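Sortase SrtE1 (Streptomyces coelicolor, PDB 5CUW) is a class E sortase, a transpeptidase that attaches surface proteins to the cell wall after recognising LAXTG or LPXTG sorting signals. Local coordinates at residues A[105-117]-A[121-133]. Numbering follows the deposited sequence.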
loop_
_atom_site.group_PDB
_atom_site.type_symbol
_atom_site.label_atom_id
_atom_site.label_comp_id
_atom_site.label_asym_id
_atom_site.label_seq_id
_atom_site.Cartn_x
_atom_site.Cartn_y
_atom_site.Cartn_z
ATOM N N ILE A 105 8.502 -6.096 -2.597
ATOM C CA ILE A 105 7.719 -5.198 -3.446
ATOM C C ILE A 105 8.604 -4.551 -4.515
ATOM O O ILE A 105 8.095 -4.015 -5.487
ATOM C CB ILE A 105 6.962 -4.091 -2.641
ATOM C CG1 ILE A 105 7.917 -3.125 -1.931
ATOM C CG2 ILE A 105 5.970 -4.731 -1.657
ATOM C CD1 ILE A 105 7.187 -1.874 -1.312
ATOM N N ASN A 106 9.928 -4.649 -4.372
ATOM C CA ASN A 106 10.807 -4.149 -5.420
ATOM C C ASN A 106 10.884 -5.106 -6.603
ATOM O O ASN A 106 11.580 -4.827 -7.569
ATOM C CB ASN A 106 12.214 -3.878 -4.881
ATOM C CG ASN A 106 12.874 -5.113 -4.306
ATOM O OD1 ASN A 106 12.207 -6.052 -3.868
ATOM N ND2 ASN A 106 14.199 -5.113 -4.290
ATOM N N LYS A 107 10.159 -6.222 -6.534
ATOM C CA LYS A 107 10.123 -7.153 -7.663
ATOM C C LYS A 107 8.876 -6.931 -8.519
ATOM O O LYS A 107 8.685 -7.574 -9.554
ATOM C CB LYS A 107 10.190 -8.595 -7.176
ATOM C CG LYS A 107 11.521 -8.958 -6.540
ATOM C CD LYS A 107 12.679 -8.633 -7.476
ATOM C CE LYS A 107 14.027 -9.029 -6.877
ATOM N NZ LYS A 107 15.177 -8.450 -7.642
ATOM N N LEU A 108 8.031 -6.006 -8.090
ATOM C CA LEU A 108 6.880 -5.608 -8.889
ATOM C C LEU A 108 7.310 -4.857 -10.150
ATOM O O LEU A 108 8.222 -4.039 -10.109
ATOM C CB LEU A 108 5.947 -4.739 -8.060
ATOM C CG LEU A 108 5.279 -5.535 -6.941
ATOM C CD1 LEU A 108 4.350 -4.663 -6.115
ATOM C CD2 LEU A 108 4.541 -6.720 -7.544
ATOM N N GLU A 109 6.629 -5.143 -11.256
ATOM C CA GLU A 109 6.878 -4.504 -12.539
ATOM C C GLU A 109 5.602 -3.822 -13.004
ATOM O O GLU A 109 4.517 -4.218 -12.592
ATOM C CB GLU A 109 7.337 -5.536 -13.565
ATOM C CG GLU A 109 8.680 -6.149 -13.233
ATOM C CD GLU A 109 9.075 -7.243 -14.202
ATOM O OE1 GLU A 109 8.174 -7.842 -14.830
ATOM O OE2 GLU A 109 10.289 -7.501 -14.331
ATOM N N PRO A 110 5.723 -2.800 -13.868
ATOM C CA PRO A 110 4.538 -2.072 -14.334
ATOM C C PRO A 110 3.446 -2.994 -14.860
ATOM O O PRO A 110 3.700 -3.817 -15.726
ATOM C CB PRO A 110 5.100 -1.191 -15.451
ATOM C CG PRO A 110 6.483 -0.896 -14.997
ATOM C CD PRO A 110 6.964 -2.203 -14.391
ATOM N N GLY A 111 2.239 -2.862 -14.326
ATOM C CA GLY A 111 1.148 -3.718 -14.743
ATOM C C GLY A 111 0.799 -4.815 -13.752
ATOM O O GLY A 111 -0.295 -5.382 -13.824
ATOM N N ASP A 112 1.709 -5.118 -12.826
ATOM C CA ASP A 112 1.443 -6.155 -11.819
ATOM C C ASP A 112 0.335 -5.715 -10.868
ATOM O O ASP A 112 0.398 -4.641 -10.270
ATOM C CB ASP A 112 2.701 -6.503 -11.020
ATOM C CG ASP A 112 3.739 -7.241 -11.850
ATOM O OD1 ASP A 112 3.384 -7.798 -12.909
ATOM O OD2 ASP A 112 4.916 -7.268 -11.438
ATOM N N PRO A 113 -0.696 -6.549 -10.728
ATOM C CA PRO A 113 -1.857 -6.175 -9.905
ATOM C C PRO A 113 -1.621 -6.186 -8.398
ATOM O O PRO A 113 -0.889 -7.025 -7.857
ATOM C CB PRO A 113 -2.897 -7.230 -10.279
ATOM C CG PRO A 113 -2.091 -8.402 -10.754
ATOM C CD PRO A 113 -0.902 -7.810 -11.453
ATOM N N ILE A 114 -2.271 -5.234 -7.736
ATOM C CA ILE A 114 -2.302 -5.107 -6.289
ATOM C C ILE A 114 -3.761 -4.931 -5.924
ATOM O O ILE A 114 -4.394 -3.975 -6.365
ATOM C CB ILE A 114 -1.476 -3.897 -5.800
ATOM C CG1 ILE A 114 -0.004 -4.070 -6.178
ATOM C CG2 ILE A 114 -1.639 -3.689 -4.308
ATOM C CD1 ILE A 114 0.671 -2.763 -6.581
ATOM N N VAL A 115 -4.317 -5.855 -5.147
ATOM C CA VAL A 115 -5.755 -5.832 -4.922
ATOM C C VAL A 115 -6.130 -5.562 -3.465
ATOM O O VAL A 115 -5.691 -6.265 -2.548
ATOM C CB VAL A 115 -6.402 -7.163 -5.363
ATOM C CG1 VAL A 115 -7.914 -7.135 -5.116
ATOM C CG2 VAL A 115 -6.087 -7.451 -6.839
ATOM N N VAL A 116 -6.984 -4.564 -3.263
ATOM C CA VAL A 116 -7.545 -4.300 -1.944
ATOM C C VAL A 116 -8.963 -4.838 -1.877
ATOM O O VAL A 116 -9.839 -4.370 -2.603
ATOM C CB VAL A 116 -7.574 -2.794 -1.607
ATOM C CG1 VAL A 116 -8.240 -2.583 -0.261
ATOM C CG2 VAL A 116 -6.157 -2.201 -1.609
ATOM N N GLU A 117 -9.184 -5.815 -1.003
ATOM C CA GLU A 117 -10.504 -6.401 -0.809
ATOM C C GLU A 117 -11.179 -5.856 0.448
ATOM O O GLU A 117 -10.658 -5.996 1.558
ATOM C CB GLU A 117 -10.400 -7.924 -0.713
ATOM C CG GLU A 117 -11.693 -8.603 -0.279
ATOM C CD GLU A 117 -11.570 -10.117 -0.165
ATOM O OE1 GLU A 117 -10.432 -10.641 -0.142
ATOM O OE2 GLU A 117 -12.623 -10.787 -0.101
ATOM N N LYS A 121 -16.317 -4.309 -1.812
ATOM C CA LYS A 121 -15.702 -4.172 -3.134
ATOM C C LYS A 121 -14.316 -4.780 -3.239
ATOM O O LYS A 121 -13.633 -4.979 -2.236
ATOM C CB LYS A 121 -15.596 -2.692 -3.528
ATOM C CG LYS A 121 -16.933 -1.986 -3.676
ATOM C CD LYS A 121 -16.756 -0.496 -3.833
ATOM C CE LYS A 121 -18.095 0.178 -4.065
ATOM N NZ LYS A 121 -18.671 -0.267 -5.359
ATOM N N TYR A 122 -13.911 -5.054 -4.478
ATOM C CA TYR A 122 -12.516 -5.289 -4.821
ATOM C C TYR A 122 -11.965 -4.055 -5.546
ATOM O O TYR A 122 -12.548 -3.592 -6.524
ATOM C CB TYR A 122 -12.362 -6.511 -5.721
ATOM C CG TYR A 122 -12.773 -7.821 -5.103
ATOM C CD1 TYR A 122 -11.888 -8.545 -4.313
ATOM C CD2 TYR A 122 -14.040 -8.352 -5.332
ATOM C CE1 TYR A 122 -12.261 -9.770 -3.749
ATOM C CE2 TYR A 122 -14.420 -9.568 -4.773
ATOM C CZ TYR A 122 -13.524 -10.269 -3.987
ATOM O OH TYR A 122 -13.887 -11.470 -3.436
ATOM N N PHE A 123 -10.842 -3.535 -5.073
ATOM C CA PHE A 123 -10.160 -2.442 -5.749
ATOM C C PHE A 123 -8.881 -2.957 -6.388
ATOM O O PHE A 123 -7.944 -3.339 -5.685
ATOM C CB PHE A 123 -9.854 -1.316 -4.763
ATOM C CG PHE A 123 -11.084 -0.680 -4.184
ATOM C CD1 PHE A 123 -11.774 0.303 -4.888
ATOM C CD2 PHE A 123 -11.553 -1.062 -2.936
ATOM C CE1 PHE A 123 -12.920 0.889 -4.340
ATOM C CE2 PHE A 123 -12.683 -0.490 -2.400
ATOM C CZ PHE A 123 -13.369 0.483 -3.102
ATOM N N VAL A 124 -8.845 -2.991 -7.713
ATOM C CA VAL A 124 -7.663 -3.498 -8.409
ATOM C C VAL A 124 -6.763 -2.363 -8.867
ATOM O O VAL A 124 -7.163 -1.553 -9.696
ATOM C CB VAL A 124 -8.046 -4.353 -9.635
ATOM C CG1 VAL A 124 -6.781 -4.822 -10.371
ATOM C CG2 VAL A 124 -8.895 -5.544 -9.203
ATOM N N TYR A 125 -5.550 -2.316 -8.324
ATOM C CA TYR A 125 -4.529 -1.398 -8.780
ATOM C C TYR A 125 -3.479 -2.130 -9.595
ATOM O O TYR A 125 -3.278 -3.338 -9.429
ATOM C CB TYR A 125 -3.841 -0.704 -7.605
ATOM C CG TYR A 125 -4.744 0.085 -6.682
ATOM C CD1 TYR A 125 -5.426 -0.545 -5.654
ATOM C CD2 TYR A 125 -4.863 1.466 -6.795
ATOM C CE1 TYR A 125 -6.243 0.171 -4.774
ATOM C CE2 TYR A 125 -5.689 2.200 -5.907
ATOM C CZ TYR A 125 -6.366 1.545 -4.905
ATOM O OH TYR A 125 -7.175 2.272 -4.030
ATOM N N LYS A 126 -2.793 -1.396 -10.459
ATOM C CA LYS A 126 -1.609 -1.943 -11.126
ATOM C C LYS A 126 -0.381 -1.086 -10.828
ATOM O O LYS A 126 -0.461 0.148 -10.793
ATOM C CB LYS A 126 -1.857 -2.062 -12.627
ATOM C CG LYS A 126 -2.804 -3.222 -12.935
ATOM C CD LYS A 126 -2.919 -3.534 -14.415
ATOM C CE LYS A 126 -3.944 -4.639 -14.642
ATOM N NZ LYS A 126 -4.365 -4.719 -16.067
ATOM N N MET A 127 0.742 -1.755 -10.584
ATOM C CA MET A 127 2.000 -1.092 -10.268
ATOM C C MET A 127 2.363 -0.136 -11.387
ATOM O O MET A 127 2.226 -0.469 -12.565
ATOM C CB MET A 127 3.113 -2.131 -10.046
ATOM C CG MET A 127 4.465 -1.566 -9.607
ATOM S SD MET A 127 5.599 -1.123 -10.959
ATOM C CE MET A 127 6.960 -0.420 -10.032
ATOM N N ALA A 128 2.795 1.069 -11.028
ATOM C CA ALA A 128 3.106 2.083 -12.034
ATOM C C ALA A 128 4.510 2.645 -11.892
ATOM O O ALA A 128 5.172 2.924 -12.884
ATOM C CB ALA A 128 2.086 3.224 -11.966
ATOM N N SER A 129 4.966 2.825 -10.659
ATOM C CA SER A 129 6.184 3.596 -10.441
ATOM C C SER A 129 6.906 3.155 -9.176
ATOM O O SER A 129 6.273 2.710 -8.220
ATOM C CB SER A 129 5.822 5.089 -10.368
ATOM O OG SER A 129 6.963 5.880 -10.135
ATOM N N ILE A 130 8.232 3.246 -9.161
ATOM C CA ILE A 130 8.975 2.862 -7.969
ATOM C C ILE A 130 10.076 3.865 -7.619
ATOM O O ILE A 130 10.778 4.370 -8.492
ATOM C CB ILE A 130 9.595 1.466 -8.130
ATOM C CG1 ILE A 130 10.354 1.083 -6.867
ATOM C CG2 ILE A 130 10.519 1.439 -9.345
ATOM C CD1 ILE A 130 10.781 -0.358 -6.821
ATOM N N LEU A 131 10.200 4.148 -6.326
ATOM C CA LEU A 131 11.274 4.959 -5.772
ATOM C C LEU A 131 12.018 4.042 -4.806
ATOM O O LEU A 131 11.563 3.819 -3.685
ATOM C CB LEU A 131 10.717 6.218 -5.075
ATOM C CG LEU A 131 11.634 7.175 -4.297
ATOM C CD1 LEU A 131 12.755 7.722 -5.169
ATOM C CD2 LEU A 131 10.837 8.341 -3.680
ATOM N N PRO A 132 13.136 3.451 -5.258
ATOM C CA PRO A 132 13.775 2.396 -4.462
ATOM C C PRO A 132 14.437 2.890 -3.171
ATOM O O PRO A 132 14.521 2.112 -2.227
ATOM C CB PRO A 132 14.827 1.807 -5.423
ATOM C CG PRO A 132 15.116 2.886 -6.400
ATOM C CD PRO A 132 13.834 3.697 -6.538
ATOM N N VAL A 133 14.914 4.131 -3.128
ATOM C CA VAL A 133 15.559 4.638 -1.911
ATOM C C VAL A 133 15.190 6.105 -1.660
ATOM O O VAL A 133 15.328 6.941 -2.552
ATOM C CB VAL A 133 17.103 4.515 -1.984
ATOM C CG1 VAL A 133 17.724 4.890 -0.641
ATOM C CG2 VAL A 133 17.533 3.088 -2.385
#
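Strands 113-117 and 121-133 form an antiparallel beta hairpin of the sortase beta barrel, their N-to-C directions 150° apart. Ile114 pairs with Tyr125 and Val116 with Phe123 as hydrogen-bonded pairs, each through two backbone N-H...O bonds; Phe123 N to Val116 O, at 2.8 Å, is nearly straight. Pairing runs on past the strand into a type II turn from Glu109 to Asp112, where Met127 N reaches Asp112 O (2.9 Å) and Gly111 N reaches Met127 O (3.0 Å). With positive phi at Gly111, any side chain would collide with the carbonyl oxygen of Pro110, which explains the glycine. Asp112 OD2, also salt-bridged to Lys47, accepts Glu109 N from above its carboxylate plane and ties the turn across its own ends.

Met127 packs against this turn. CG lies anti to the backbone N (chi1 -176°), which carries it to Leu108 CB, 3.8 Å away; the bend at chi2 then lays SD alongside the Pro110 ring, 3.8 Å from CD. On the sheet face of Ile114 and Val116, CG2 of Val116 approaches Tyr125 CE1 at 4.0 Å, and Ile158 and Leu43 from other strands close over this buried layer. The other face carries Val115, Val124, Glu117 and Tyr122. Here the extended Glu117 chain runs side by side with the Tyr122 ring, and its carboxylate is held by a salt bridge to Arg185 and a hydrogen bond to His44. Replacing Glu117 with an alanine removes the carboxylate and would probably leave Arg185 and His44 without this partner and Tyr122 CE1 without its neighbouring chain. Carboxylate and ring planes are 33° apart, with Glu117 CD 3.7 Å from Tyr122 CE1.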